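Glutathione s-transferase S2 (Nilaparvata lugens, PDB 5H5L) probably transfers glutathione to electrophilic substrates as a sigma-class glutathione S-transferase, and acts as a glutathione-requiring prostaglandin D synthase. Local coordinates at residues B[14-19]-B[195-200]. Numbering follows the deposited sequence.
Sequences LGEPIR and EKRPVP. With GSH (glutathione), chain E.
Three N-H groups converge on OE2 of Glu-16: NH1 of Arg-197, at 2.9 Å, and the indole NE1 atoms of Trp-20 and Trp-193. The arginine bond is a salt bridge, lying in the guanidinium plane but reaching OE2 from well above the carboxylate plane, the two flat groups being turned 68° apart. The extended chain of Arg-197, from CG to NE, carries NH1 across to Glu-16; the same NH1 also pairs with Glu-161. With CG anti to the backbone N (chi1 -159°) and a bend at chi2, Glu-16 keeps its second oxygen for its own helix: OE1 receives NH1 of Arg-19 at 3.0 Å, nearly along the C-O axis. A carboxylate suits this buried place, since its two oxygens can serve two arginines at once. A glutamine here would probably cost both arginines the charge they share and turn an N-H toward one set of donors, although Arg-197 keeps Glu-161 and Arg-19 keeps Asp-31. A CB on Gly-15 would crowd CZ of Arg-19. Leu-14, two residues before Glu-16, sets CD1 3.6 Å from SG2 of glutathione. The network thus ties helix 15-25 of the thioredoxin-like domain to the helical domain's C-terminal tail, across the glutathione S-transferase domain interface.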
ATOM      1  N   LEU B  14     -11.254  -1.375   8.277  1.00 28.13           N
ATOM      2  CA  LEU B  14      -9.812  -1.596   8.322  1.00 24.15           C
ATOM      3  C   LEU B  14      -9.273  -1.952   9.698  1.00 24.50           C
ATOM      4  O   LEU B  14      -8.091  -2.308   9.824  1.00 20.31           O
ATOM      5  CB  LEU B  14      -9.092  -0.340   7.815  1.00 26.62           C
ATOM      6  CG  LEU B  14      -9.278  -0.113   6.317  1.00 25.40           C
ATOM      7  CD1 LEU B  14      -8.541   1.148   5.840  1.00 28.75           C
ATOM      8  CD2 LEU B  14      -8.783  -1.346   5.562  1.00 33.87           C
ATOM      9  N   GLY B  15     -10.068  -1.830  10.754  1.00 23.72           N
ATOM     10  CA  GLY B  15      -9.596  -2.335  12.023  1.00 24.19           C
ATOM     11  C   GLY B  15      -9.576  -3.849  12.075  1.00 16.62           C
ATOM     12  O   GLY B  15      -8.738  -4.440  12.752  1.00 19.15           O
ATOM     13  N   GLU B  16     -10.487  -4.505  11.343  1.00 24.92           N
ATOM     14  CA  GLU B  16     -10.697  -5.942  11.536  1.00 20.20           C
ATOM     15  C   GLU B  16      -9.494  -6.782  11.157  1.00 14.92           C
ATOM     16  O   GLU B  16      -9.177  -7.730  11.900  1.00 16.04           O
ATOM     17  CB  GLU B  16     -11.927  -6.387  10.730  1.00 22.93           C
ATOM     18  CG  GLU B  16     -12.565  -7.692  11.213  1.00 21.16           C
ATOM     19  CD  GLU B  16     -13.197  -7.572  12.596  1.00 31.56           C
ATOM     20  OE1 GLU B  16     -13.380  -6.418  13.049  1.00 26.25           O
ATOM     21  OE2 GLU B  16     -13.502  -8.622  13.223  1.00 25.92           O
ATOM     22  N   PRO B  17      -8.774  -6.500  10.074  1.00 14.53           N
ATOM     23  CA  PRO B  17      -7.562  -7.271   9.822  1.00 14.43           C
ATOM     24  C   PRO B  17      -6.602  -7.241  10.985  1.00 18.79           C
ATOM     25  O   PRO B  17      -5.981  -8.265  11.293  1.00 16.48           O
ATOM     26  CB  PRO B  17      -6.986  -6.621   8.558  1.00 18.61           C
ATOM     27  CG  PRO B  17      -7.765  -5.457   8.293  1.00 23.81           C
ATOM     28  CD  PRO B  17      -9.052  -5.543   8.990  1.00 15.46           C
ATOM     29  N   ILE B  18      -6.489  -6.109  11.684  1.00 15.45           N
ATOM     30  CA  ILE B  18      -5.575  -6.065  12.818  1.00 17.10           C
ATOM     31  C   ILE B  18      -6.143  -6.856  13.993  1.00 16.14           C
ATOM     32  O   ILE B  18      -5.426  -7.614  14.659  1.00 17.88           O
ATOM     33  CB  ILE B  18      -5.287  -4.600  13.193  1.00 18.28           C
ATOM     34  CG1 ILE B  18      -4.599  -3.869  12.031  1.00 15.21           C
ATOM     35  CG2 ILE B  18      -4.392  -4.542  14.422  1.00 15.92           C
ATOM     36  CD1 ILE B  18      -4.644  -2.381  12.120  1.00 14.56           C
ATOM     37  N   ARG B  19      -7.447  -6.721  14.249  1.00 18.89           N
ATOM     38  CA  ARG B  19      -8.065  -7.529  15.302  1.00 22.47           C
ATOM     39  C   ARG B  19      -7.903  -9.020  15.025  1.00 19.89           C
ATOM     40  O   ARG B  19      -7.579  -9.802  15.934  1.00 17.98           O
ATOM     41  CB  ARG B  19      -9.548  -7.165  15.444  1.00 15.31           C
ATOM     42  CG  ARG B  19      -9.836  -5.723  15.878  1.00 20.41           C
ATOM     43  CD  ARG B  19     -11.306  -5.353  15.666  1.00 27.78           C
ATOM     44  NE  ARG B  19     -11.639  -3.967  15.993  1.00 21.17           N
ATOM     45  CZ  ARG B  19     -12.412  -3.182  15.257  1.00 23.37           C
ATOM     46  NH1 ARG B  19     -12.940  -3.618  14.117  1.00 24.78           N
ATOM     47  NH2 ARG B  19     -12.648  -1.936  15.645  1.00 29.93           N
ATOM     48  N   GLU B 195     -16.962 -14.993  17.024  1.00 44.31           N
ATOM     49  CA  GLU B 195     -18.062 -15.345  17.913  1.00 54.47           C
ATOM     50  C   GLU B 195     -18.213 -14.323  19.030  1.00 57.05           C
ATOM     51  O   GLU B 195     -19.336 -13.925  19.365  1.00 60.86           O
ATOM     52  CB  GLU B 195     -17.841 -16.737  18.502  1.00 52.03           C
ATOM     53  CG  GLU B 195     -18.059 -17.873  17.527  1.00 56.78           C
ATOM     54  CD  GLU B 195     -17.477 -19.173  18.045  1.00 56.85           C
ATOM     55  OE1 GLU B 195     -16.911 -19.155  19.161  1.00 53.35           O
ATOM     56  OE2 GLU B 195     -17.567 -20.201  17.335  1.00 54.18           O
ATOM     57  N   LYS B 196     -17.100 -13.888  19.621  1.00 51.96           N
ATOM     58  CA  LYS B 196     -17.174 -12.992  20.765  1.00 49.25           C
ATOM     59  C   LYS B 196     -17.169 -11.523  20.373  1.00 55.69           C
ATOM     60  O   LYS B 196     -17.536 -10.680  21.200  1.00 53.05           O
ATOM     61  CB  LYS B 196     -16.028 -13.285  21.745  1.00 44.61           C
ATOM     62  CG  LYS B 196     -14.698 -12.547  21.503  1.00 47.69           C
ATOM     63  CD  LYS B 196     -13.809 -12.596  22.723  1.00 51.67           C
ATOM     64  CE  LYS B 196     -12.666 -11.600  22.605  1.00 57.07           C
ATOM     65  NZ  LYS B 196     -11.991 -11.339  23.912  1.00 56.77           N
ATOM     66  N   ARG B 197     -16.794 -11.190  19.140  1.00 58.37           N
ATOM     67  CA  ARG B 197     -16.631  -9.786  18.795  1.00 53.53           C
ATOM     68  C   ARG B 197     -17.967  -9.057  18.928  1.00 59.85           C
ATOM     69  O   ARG B 197     -19.034  -9.669  18.798  1.00 61.91           O
ATOM     70  CB  ARG B 197     -16.101  -9.617  17.371  1.00 44.00           C
ATOM     71  CG  ARG B 197     -17.093 -10.034  16.284  1.00 46.08           C
ATOM     72  CD  ARG B 197     -16.478  -9.902  14.888  1.00 45.03           C
ATOM     73  NE  ARG B 197     -17.363 -10.373  13.821  1.00 45.07           N
ATOM     74  CZ  ARG B 197     -17.020 -10.418  12.537  1.00 44.31           C
ATOM     75  NH1 ARG B 197     -15.805 -10.023  12.155  1.00 36.82           N
ATOM     76  NH2 ARG B 197     -17.883 -10.861  11.631  1.00 42.07           N
ATOM     77  N   PRO B 198     -17.936  -7.754  19.201  1.00 62.16           N
ATOM     78  CA  PRO B 198     -19.164  -6.959  19.118  1.00 65.90           C
ATOM     79  C   PRO B 198     -19.853  -7.177  17.780  1.00 65.95           C
ATOM     80  O   PRO B 198     -19.211  -7.193  16.733  1.00 59.16           O
ATOM     81  CB  PRO B 198     -18.657  -5.523  19.271  1.00 58.94           C
ATOM     82  CG  PRO B 198     -17.370  -5.666  20.073  1.00 49.83           C
ATOM     83  CD  PRO B 198     -16.772  -6.950  19.621  1.00 55.05           C
ATOM     84  N   VAL B 199     -21.172  -7.351  17.820  1.00 81.08           N
ATOM     85  CA  VAL B 199     -21.942  -7.606  16.602  1.00 88.39           C
ATOM     86  C   VAL B 199     -22.915  -6.461  16.346  1.00 97.06           C
ATOM     87  O   VAL B 199     -24.123  -6.618  16.579  1.00100.67           O
ATOM     88  CB  VAL B 199     -22.697  -8.945  16.690  1.00 90.28           C
ATOM     89  CG1 VAL B 199     -23.250  -9.325  15.317  1.00 89.15           C
ATOM     90  CG2 VAL B 199     -21.795 -10.051  17.241  1.00 88.52           C
ATOM     91  N   PRO B 200     -22.448  -5.291  15.879  1.00102.66           N
ATOM     92  CA  PRO B 200     -23.377  -4.231  15.465  1.00106.93           C
ATOM     93  C   PRO B 200     -24.423  -4.698  14.456  1.00106.18           C
ATOM     94  O   PRO B 200     -25.575  -4.264  14.543  1.00107.66           O
ATOM     95  CB  PRO B 200     -22.455  -3.177  14.831  1.00102.90           C
ATOM     96  CG  PRO B 200     -21.027  -3.611  15.132  1.00 92.26           C
ATOM     97  CD  PRO B 200     -21.083  -4.773  16.064  1.00 95.58           C
TER
HETATM   98  N1  GSH E 301      -4.096   3.613   4.204  1.00 21.87           N
HETATM   99  CA1 GSH E 301      -4.790   3.703   5.483  1.00 21.45           C
HETATM  100  C1  GSH E 301      -4.822   2.309   6.132  1.00 17.77           C
HETATM  101  O11 GSH E 301      -4.819   1.274   5.390  1.00 19.57           O
HETATM  102  O12 GSH E 301      -4.860   2.175   7.392  1.00 15.85           O
HETATM  103  CB1 GSH E 301      -6.262   4.136   5.241  1.00 20.78           C
HETATM  104  CG1 GSH E 301      -6.872   4.462   6.595  1.00 23.51           C
HETATM  105  CD1 GSH E 301      -8.302   5.057   6.386  1.00 33.39           C
HETATM  106  OE1 GSH E 301      -8.728   5.283   5.304  1.00 27.73           O
HETATM  107  N2  GSH E 301      -9.112   5.334   7.576  1.00 34.88           N
HETATM  108  CA2 GSH E 301     -10.458   5.867   7.397  1.00 37.04           C
HETATM  109  C2  GSH E 301     -10.611   7.111   8.254  1.00 30.55           C
HETATM  110  O2  GSH E 301      -9.899   7.280   9.186  1.00 29.65           O
HETATM  111  CB2 GSH E 301     -11.427   4.821   7.899  1.00 35.62           C
HETATM  112  SG2 GSH E 301     -11.238   3.288   6.996  1.00 37.23           S
HETATM  113  N3  GSH E 301     -11.674   8.049   7.934  1.00 40.18           N
HETATM  114  CA3 GSH E 301     -11.870   9.229   8.770  1.00 42.21           C
HETATM  115  C3  GSH E 301     -11.296  10.456   8.091  1.00 41.30           C
HETATM  116  O31 GSH E 301     -10.693  10.366   6.997  1.00 42.63           O
HETATM  117  O32 GSH E 301     -11.448  11.552   8.655  1.00 45.76           O